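Local coordinates for protein ribulose bisphosphate carboxylase (Pyrococcus horikoshii, PDB 2D69) that probably catalyses the addition of carbon dioxide and water to ribulose 1,5-bisphosphate, giving two molecules of 3-phosphoglycerate, in an archaeal pathway of AMP degradation, at residues G44-E49 against G107-M112; L115-L120 against P289-T294; G377-P382 against L412-R417. One frame throughout, in Å; residues are numbered along the deposited sequence.

Contact 1: G44-E49 against G107-M112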
# COMPACT_ATOMS: atom_id res chain seq x y z
N GLY A 44 25.37 46.78 8.69
CA GLY A 44 26.29 45.68 8.47
C GLY A 44 25.92 44.46 9.29
O GLY A 44 25.87 43.37 8.75
N ARG A 45 25.62 44.65 10.57
CA ARG A 45 25.19 43.58 11.44
C ARG A 45 23.94 42.87 10.89
O ARG A 45 23.82 41.63 10.94
CB ARG A 45 24.89 44.14 12.83
CG ARG A 45 26.19 44.42 13.60
CD ARG A 45 25.95 45.11 14.92
NE ARG A 45 27.21 45.50 15.60
CZ ARG A 45 27.83 44.76 16.53
NH1 ARG A 45 27.36 43.57 16.91
NH2 ARG A 45 28.97 45.20 17.08
N ILE A 46 23.01 43.65 10.36
CA ILE A 46 21.82 43.02 9.75
C ILE A 46 22.23 42.13 8.55
O ILE A 46 21.75 40.98 8.42
CB ILE A 46 20.79 44.07 9.33
CG1 ILE A 46 20.36 44.87 10.56
CG2 ILE A 46 19.53 43.34 8.76
CD1 ILE A 46 19.70 46.23 10.23
N ALA A 47 23.10 42.66 7.69
CA ALA A 47 23.46 41.99 6.42
C ALA A 47 24.25 40.70 6.73
O ALA A 47 24.08 39.61 6.13
CB ALA A 47 24.28 42.95 5.56
N SER A 48 25.10 40.85 7.72
CA SER A 48 25.94 39.79 8.22
C SER A 48 25.16 38.59 8.81
O SER A 48 25.35 37.43 8.42
CB SER A 48 26.80 40.38 9.33
OG SER A 48 27.61 39.38 9.78
N GLU A 49 24.28 38.88 9.75
CA GLU A 49 23.59 37.87 10.49
C GLU A 49 22.53 37.21 9.57
O GLU A 49 22.18 36.05 9.76
CB GLU A 49 23.00 38.47 11.75
CG GLU A 49 22.33 37.48 12.69
CD GLU A 49 23.31 36.54 13.39
OE1 GLU A 49 24.53 36.88 13.47
OE2 GLU A 49 22.83 35.46 13.85
N GLY A 107 15.05 36.38 11.23
CA GLY A 107 15.41 35.44 12.27
C GLY A 107 16.16 36.07 13.42
O GLY A 107 15.60 36.91 14.15
N ASN A 108 17.42 35.71 13.57
CA ASN A 108 18.25 36.21 14.68
C ASN A 108 18.43 37.70 14.65
O ASN A 108 18.89 38.27 15.66
CB ASN A 108 19.63 35.56 14.64
CG ASN A 108 19.64 34.18 15.27
OD1 ASN A 108 18.57 33.64 15.62
ND2 ASN A 108 20.83 33.60 15.44
N VAL A 109 18.14 38.34 13.52
CA VAL A 109 18.44 39.77 13.41
C VAL A 109 17.66 40.63 14.42
O VAL A 109 18.12 41.69 14.86
CB VAL A 109 18.23 40.32 11.97
CG1 VAL A 109 19.33 39.86 11.04
CG2 VAL A 109 16.88 39.96 11.42
N PHE A 110 16.46 40.17 14.76
CA PHE A 110 15.56 40.91 15.62
C PHE A 110 16.02 40.93 17.06
O PHE A 110 15.59 41.80 17.84
CB PHE A 110 14.18 40.28 15.58
CG PHE A 110 13.44 40.54 14.31
CD1 PHE A 110 13.05 39.49 13.50
CD2 PHE A 110 13.06 41.81 13.96
CE1 PHE A 110 12.33 39.74 12.34
CE2 PHE A 110 12.32 42.07 12.80
CZ PHE A 110 11.94 41.04 12.00
N GLY A 111 16.88 40.00 17.42
CA GLY A 111 17.40 39.93 18.76
C GLY A 111 18.77 40.57 18.97
O GLY A 111 19.26 40.49 20.06
N MET A 112 19.34 41.22 17.98
CA MET A 112 20.68 41.81 18.10
C MET A 112 20.73 42.96 19.10
O MET A 112 20.02 43.95 18.95
CB MET A 112 21.20 42.23 16.73
CG MET A 112 21.38 41.03 15.85
SD MET A 112 22.16 41.34 14.27
CE MET A 112 21.01 42.45 13.49
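M112 lays its thioether along the last turns of helix 39-49, its sulfur 3.7 Å from the carbonyl R45 O and within packing distance of E49 CB. A bend at its last torsion (chi3 -62°) turns the methyl inward, where M112 CE meets I46 CG1 at 3.9 Å, the two side chains crossing at about a right angle. V109 fills the neighbouring position: V109 CG1 touches I46 O at 3.7 Å and also meets E49 CB. Toward the end of E49 the contact becomes polar. E49 sends CG away from its backbone N (chi1 -175°) and then bends at chi2, which carries the carboxylate over to N108. One hydrogen bond results, N108 ND2 to E49 OE2 at 3.2 Å, with carboxylate and amide planes only 15° apart and the oxygen lying close to the amide plane. Deeper in, I46 continues onto L115 and L118, while E189 of the second subunit packs against both E49 and N108. A helix is thus laid on the mixed sheet and flanked by the 3-10 turn leading into strand 115-124, an alpha/beta packing that belongs to the N-terminal domain of the Rubisco large chain.

Contact 2: L115-L120 against P289-T294. With SO4 (sulfate ion), chain G.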
# COMPACT_ATOMS: atom_id res chain seq x y z
N LEU A 115 21.02 46.65 17.96
CA LEU A 115 19.86 47.36 17.43
C LEU A 115 18.87 47.66 18.54
O LEU A 115 18.55 46.78 19.34
CB LEU A 115 19.16 46.56 16.34
CG LEU A 115 20.01 46.07 15.16
CD1 LEU A 115 19.13 45.44 14.11
CD2 LEU A 115 20.77 47.20 14.58
N LYS A 116 18.41 48.90 18.62
CA LYS A 116 17.36 49.24 19.57
C LYS A 116 16.07 48.63 19.08
O LYS A 116 15.27 48.13 19.87
CB LYS A 116 17.23 50.78 19.71
CG LYS A 116 16.72 51.26 21.06
CD LYS A 116 17.29 52.63 21.49
CE LYS A 116 16.36 53.30 22.54
NZ LYS A 116 17.00 54.42 23.36
N ASN A 117 15.85 48.69 17.77
CA ASN A 117 14.61 48.25 17.16
C ASN A 117 14.91 47.82 15.72
O ASN A 117 15.77 48.41 15.08
CB ASN A 117 13.61 49.40 17.11
CG ASN A 117 12.94 49.68 18.46
OD1 ASN A 117 12.28 48.80 19.04
ND2 ASN A 117 13.16 50.89 19.00
N LEU A 118 14.12 46.90 15.18
CA LEU A 118 14.35 46.37 13.85
C LEU A 118 13.01 45.91 13.28
O LEU A 118 12.32 45.13 13.91
CB LEU A 118 15.35 45.18 13.86
CG LEU A 118 15.54 44.55 12.46
CD1 LEU A 118 16.27 45.46 11.51
CD2 LEU A 118 16.22 43.21 12.50
N ARG A 119 12.68 46.42 12.10
CA ARG A 119 11.43 46.06 11.44
C ARG A 119 11.73 45.68 10.04
O ARG A 119 12.36 46.43 9.33
CB ARG A 119 10.48 47.26 11.46
CG ARG A 119 9.02 46.87 11.31
CD ARG A 119 8.05 48.07 11.21
NE ARG A 119 6.69 47.62 11.40
CZ ARG A 119 5.59 48.30 11.06
NH1 ARG A 119 5.67 49.46 10.42
NH2 ARG A 119 4.40 47.79 11.32
N LEU A 120 11.24 44.52 9.59
CA LEU A 120 11.37 44.15 8.22
C LEU A 120 10.18 44.76 7.49
O LEU A 120 9.06 44.42 7.77
CB LEU A 120 11.40 42.63 8.13
CG LEU A 120 11.19 41.73 6.89
CD1 LEU A 120 10.85 42.36 5.60
CD2 LEU A 120 12.36 40.78 6.77
N PRO A 289 5.32 50.07 15.20
CA PRO A 289 5.89 50.70 14.00
C PRO A 289 7.43 50.73 13.94
O PRO A 289 7.99 51.07 12.92
CB PRO A 289 5.31 52.14 14.04
CG PRO A 289 4.94 52.36 15.46
CD PRO A 289 4.56 51.04 16.01
N ARG A 290 8.09 50.41 15.04
CA ARG A 290 9.55 50.46 15.11
C ARG A 290 10.22 49.07 14.99
O ARG A 290 11.44 48.98 14.82
CB ARG A 290 9.97 51.04 16.45
CG ARG A 290 9.38 52.40 16.82
CD ARG A 290 10.34 53.19 17.68
NE ARG A 290 9.75 53.84 18.82
CZ ARG A 290 10.47 54.39 19.80
NH1 ARG A 290 11.81 54.32 19.79
NH2 ARG A 290 9.86 55.00 20.81
N HIS A 291 9.43 48.01 15.17
CA HIS A 291 9.97 46.67 15.44
C HIS A 291 9.04 45.54 15.08
O HIS A 291 7.87 45.52 15.52
CB HIS A 291 10.30 46.49 16.92
CG HIS A 291 11.22 45.34 17.19
ND1 HIS A 291 10.79 44.14 17.72
CD2 HIS A 291 12.56 45.21 17.02
CE1 HIS A 291 11.82 43.32 17.85
NE2 HIS A 291 12.91 43.96 17.45
N GLY A 292 9.58 44.57 14.33
CA GLY A 292 8.83 43.41 13.91
C GLY A 292 8.79 43.20 12.42
O GLY A 292 9.75 43.44 11.71
N ILE A 293 7.69 42.68 11.94
CA ILE A 293 7.52 42.42 10.53
C ILE A 293 6.21 43.10 10.13
O ILE A 293 5.21 42.98 10.85
CB ILE A 293 7.43 40.92 10.28
CG1 ILE A 293 8.63 40.17 10.87
CG2 ILE A 293 7.31 40.61 8.77
CD1 ILE A 293 8.43 38.66 10.77
N THR A 294 6.21 43.82 9.01
CA THR A 294 5.00 44.54 8.62
C THR A 294 3.97 43.58 8.07
O THR A 294 4.31 42.50 7.61
CB THR A 294 5.29 45.57 7.55
OG1 THR A 294 5.79 44.90 6.37
CG2 THR A 294 6.37 46.56 7.98
S SO4 G . 8.45 53.11 10.22
O1 SO4 G . 7.83 53.57 11.46
O2 SO4 G . 9.89 53.33 10.29
O3 SO4 G . 8.20 51.68 10.05
O4 SO4 G . 7.93 53.90 9.11
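R119 has its guanidinium sandwiched between two aliphatic groups, P289 CA over the centre of one face and the T294 methyl over the opposite one, with R119 CZ 3.6 Å from T294 CG2. The side chain reaches this slot by running extended from CG to NE. At the edge of the group a sulfate, probably from the crystallisation liquor, takes a weak hydrogen bond from R119 NH1 to its O3 at 3.4 Å; R119 NH2 turns to T286 O, again weakly. Beneath, the two backbones pair as parallel strands. G292 uses its N and its O on the residues either side of R119, G292 N to L118 O and L120 N to G292 O, each at 2.8 Å, and T294 N continues the ladder to L120 O at 3.2 Å. The backbone angles of G292 (phi 123°) would jam a CB against the preceding carbonyl, which accounts for the glycine. H291 brings its ring edge close to L118 N, while N117 crosses R290 obliquely, N117 CG against R290 CB, its amide nitrogen bonded to E33. T294 OG1 is hydrogen-bonded to L121 O and to A297 N, the latter bond capping helix 295-305. A short strand from the catalytic domain is thereby added in parallel to the edge of the N-terminal mixed sheet, an interdomain sheet extension within the Rubisco large subunit.

Contact 3: G377-P382 against L412-R417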
# COMPACT_ATOMS: atom_id res chain seq x y z
N GLY A 377 -26.75 41.35 14.62
CA GLY A 377 -27.43 42.32 15.45
C GLY A 377 -28.66 42.98 14.88
O GLY A 377 -29.29 43.81 15.55
N HIS A 378 -29.03 42.63 13.65
CA HIS A 378 -30.14 43.32 13.00
C HIS A 378 -31.35 43.11 13.90
O HIS A 378 -31.54 42.01 14.40
CB HIS A 378 -30.39 42.73 11.64
CG HIS A 378 -31.31 43.54 10.80
ND1 HIS A 378 -32.67 43.56 11.02
CD2 HIS A 378 -31.08 44.38 9.78
CE1 HIS A 378 -33.25 44.36 10.15
NE2 HIS A 378 -32.31 44.85 9.36
N PRO A 379 -32.13 44.15 14.14
CA PRO A 379 -33.37 44.03 14.93
C PRO A 379 -34.34 42.94 14.50
O PRO A 379 -35.09 42.46 15.34
CB PRO A 379 -34.03 45.40 14.78
CG PRO A 379 -32.89 46.32 14.59
CD PRO A 379 -31.87 45.55 13.75
N ASP A 380 -34.34 42.53 13.23
CA ASP A 380 -35.28 41.52 12.77
C ASP A 380 -34.62 40.15 12.66
O ASP A 380 -35.23 39.20 12.22
CB ASP A 380 -35.87 41.91 11.42
CG ASP A 380 -36.78 43.07 11.51
OD1 ASP A 380 -36.90 43.82 10.52
OD2 ASP A 380 -37.42 43.32 12.52
N GLY A 381 -33.37 40.04 13.11
CA GLY A 381 -32.67 38.77 13.17
C GLY A 381 -31.63 38.63 12.07
O GLY A 381 -31.55 39.46 11.18
N PRO A 382 -30.81 37.60 12.17
CA PRO A 382 -29.67 37.43 11.25
C PRO A 382 -30.05 37.28 9.77
O PRO A 382 -29.35 37.80 8.93
CB PRO A 382 -28.94 36.19 11.77
CG PRO A 382 -29.84 35.54 12.75
CD PRO A 382 -30.87 36.56 13.21
N LEU A 412 -32.97 46.95 5.10
CA LEU A 412 -31.99 48.01 5.05
C LEU A 412 -32.56 49.24 5.77
O LEU A 412 -31.85 49.94 6.47
CB LEU A 412 -31.61 48.31 3.59
CG LEU A 412 -30.69 49.52 3.43
CD1 LEU A 412 -29.35 49.32 4.19
CD2 LEU A 412 -30.50 49.84 1.95
N LYS A 413 -33.86 49.49 5.62
CA LYS A 413 -34.48 50.63 6.32
C LYS A 413 -34.30 50.49 7.84
O LYS A 413 -33.92 51.45 8.50
CB LYS A 413 -35.96 50.75 5.93
CG LYS A 413 -36.63 52.11 6.27
CD LYS A 413 -38.11 52.03 6.00
CE LYS A 413 -38.74 53.39 5.73
NZ LYS A 413 -40.23 53.32 5.91
N LYS A 414 -34.51 49.30 8.40
CA LYS A 414 -34.43 49.11 9.86
C LYS A 414 -33.00 49.23 10.35
O LYS A 414 -32.75 49.74 11.45
CB LYS A 414 -34.97 47.75 10.30
CG LYS A 414 -35.80 47.79 11.60
CD LYS A 414 -37.26 47.42 11.31
CE LYS A 414 -38.06 47.07 12.56
NZ LYS A 414 -39.50 47.58 12.36
N SER A 415 -32.06 48.74 9.54
CA SER A 415 -30.67 48.76 9.88
C SER A 415 -30.22 50.22 9.98
O SER A 415 -29.52 50.58 10.91
CB SER A 415 -29.86 47.99 8.80
OG SER A 415 -28.46 48.09 9.01
N LEU A 416 -30.59 51.04 9.00
CA LEU A 416 -30.23 52.47 9.00
C LEU A 416 -30.82 53.23 10.22
O LEU A 416 -30.15 54.01 10.88
CB LEU A 416 -30.69 53.14 7.69
CG LEU A 416 -29.92 52.65 6.44
CD1 LEU A 416 -30.46 53.31 5.19
CD2 LEU A 416 -28.36 52.82 6.54
N ARG A 417 -32.06 52.93 10.54
CA ARG A 417 -32.72 53.58 11.67
C ARG A 417 -31.99 53.20 12.98
O ARG A 417 -31.72 54.07 13.80
CB ARG A 417 -34.19 53.17 11.63
CG ARG A 417 -35.14 53.83 12.60
CD ARG A 417 -36.54 53.15 12.57
NE ARG A 417 -36.73 52.27 13.73
CZ ARG A 417 -37.30 52.68 14.89
NH1 ARG A 417 -37.71 53.93 15.02
NH2 ARG A 417 -37.43 51.82 15.91
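The loop between helix 372-376 and helix 382-398, after the last barrel strand 368-370, leans here on the C-terminal helix 410-422. H378 and K414 carry the contact between them. With CG anti to its own N (chi1 -169°), the imidazole extends to the helix and meets it obliquely: H378 CE1 lies 3.8 Å from K414 CB, and H378 CD2 is 3.9 Å from S415 CB. Both ring nitrogens are engaged. H378 ND1 accepts the N-H of D380 N at 3.0 Å, a nearly straight bond (168°) lying close to the ring plane, and H378 NE2 is hydrogen-bonded to E411 O. These two bonds, directed to different parts of the chain, fix the rotation of the ring and are consistent with a proton on NE2. With an alanine here both nitrogens are gone, and D380 N and E411 O would probably lose these partners while a gap opened toward K414 and S415. The type I beta turn from H378 to G381 is closed by G381 N to H378 O at 3.0 Å.

K414 bends at chi2 and chi4 to pass across D380, so that its methylenes rather than its ammonium do the touching, K414 CD to D380 OD1 at 3.7 Å. The opposite charges stay further apart, D380 OD2 and K414 NZ being 4.7 Å from each other, an attraction likely to be modest at this exposed position. P379 adds a looser contact with K414 CG. A384 and A388 of helix 382-398 also touch the ring. A type I beta turn thus packs on the C-terminal helix of the catalytic TIM-barrel domain.

In the fold
From the N terminus, contact 1 closes first, bringing the turn before strand 115-124 back against helix 39-49 and so completing a unit wholly within the N-terminal domain. Contact 2 opens just afterwards and spans 168 residues, tying that strand to 289-294 of the catalytic domain. The two lie side by side, centres about 12 Å apart, with F110 of contact 1 packing on L118 and G292 of contact 2. Contact 3 closes a short, mostly helical loop near the C terminus, its centre about 53 Å from that of contact 1 and on the opposite side of the chain's centre. All three follow in series, neither nesting nor crossing, and all touch the second subunit.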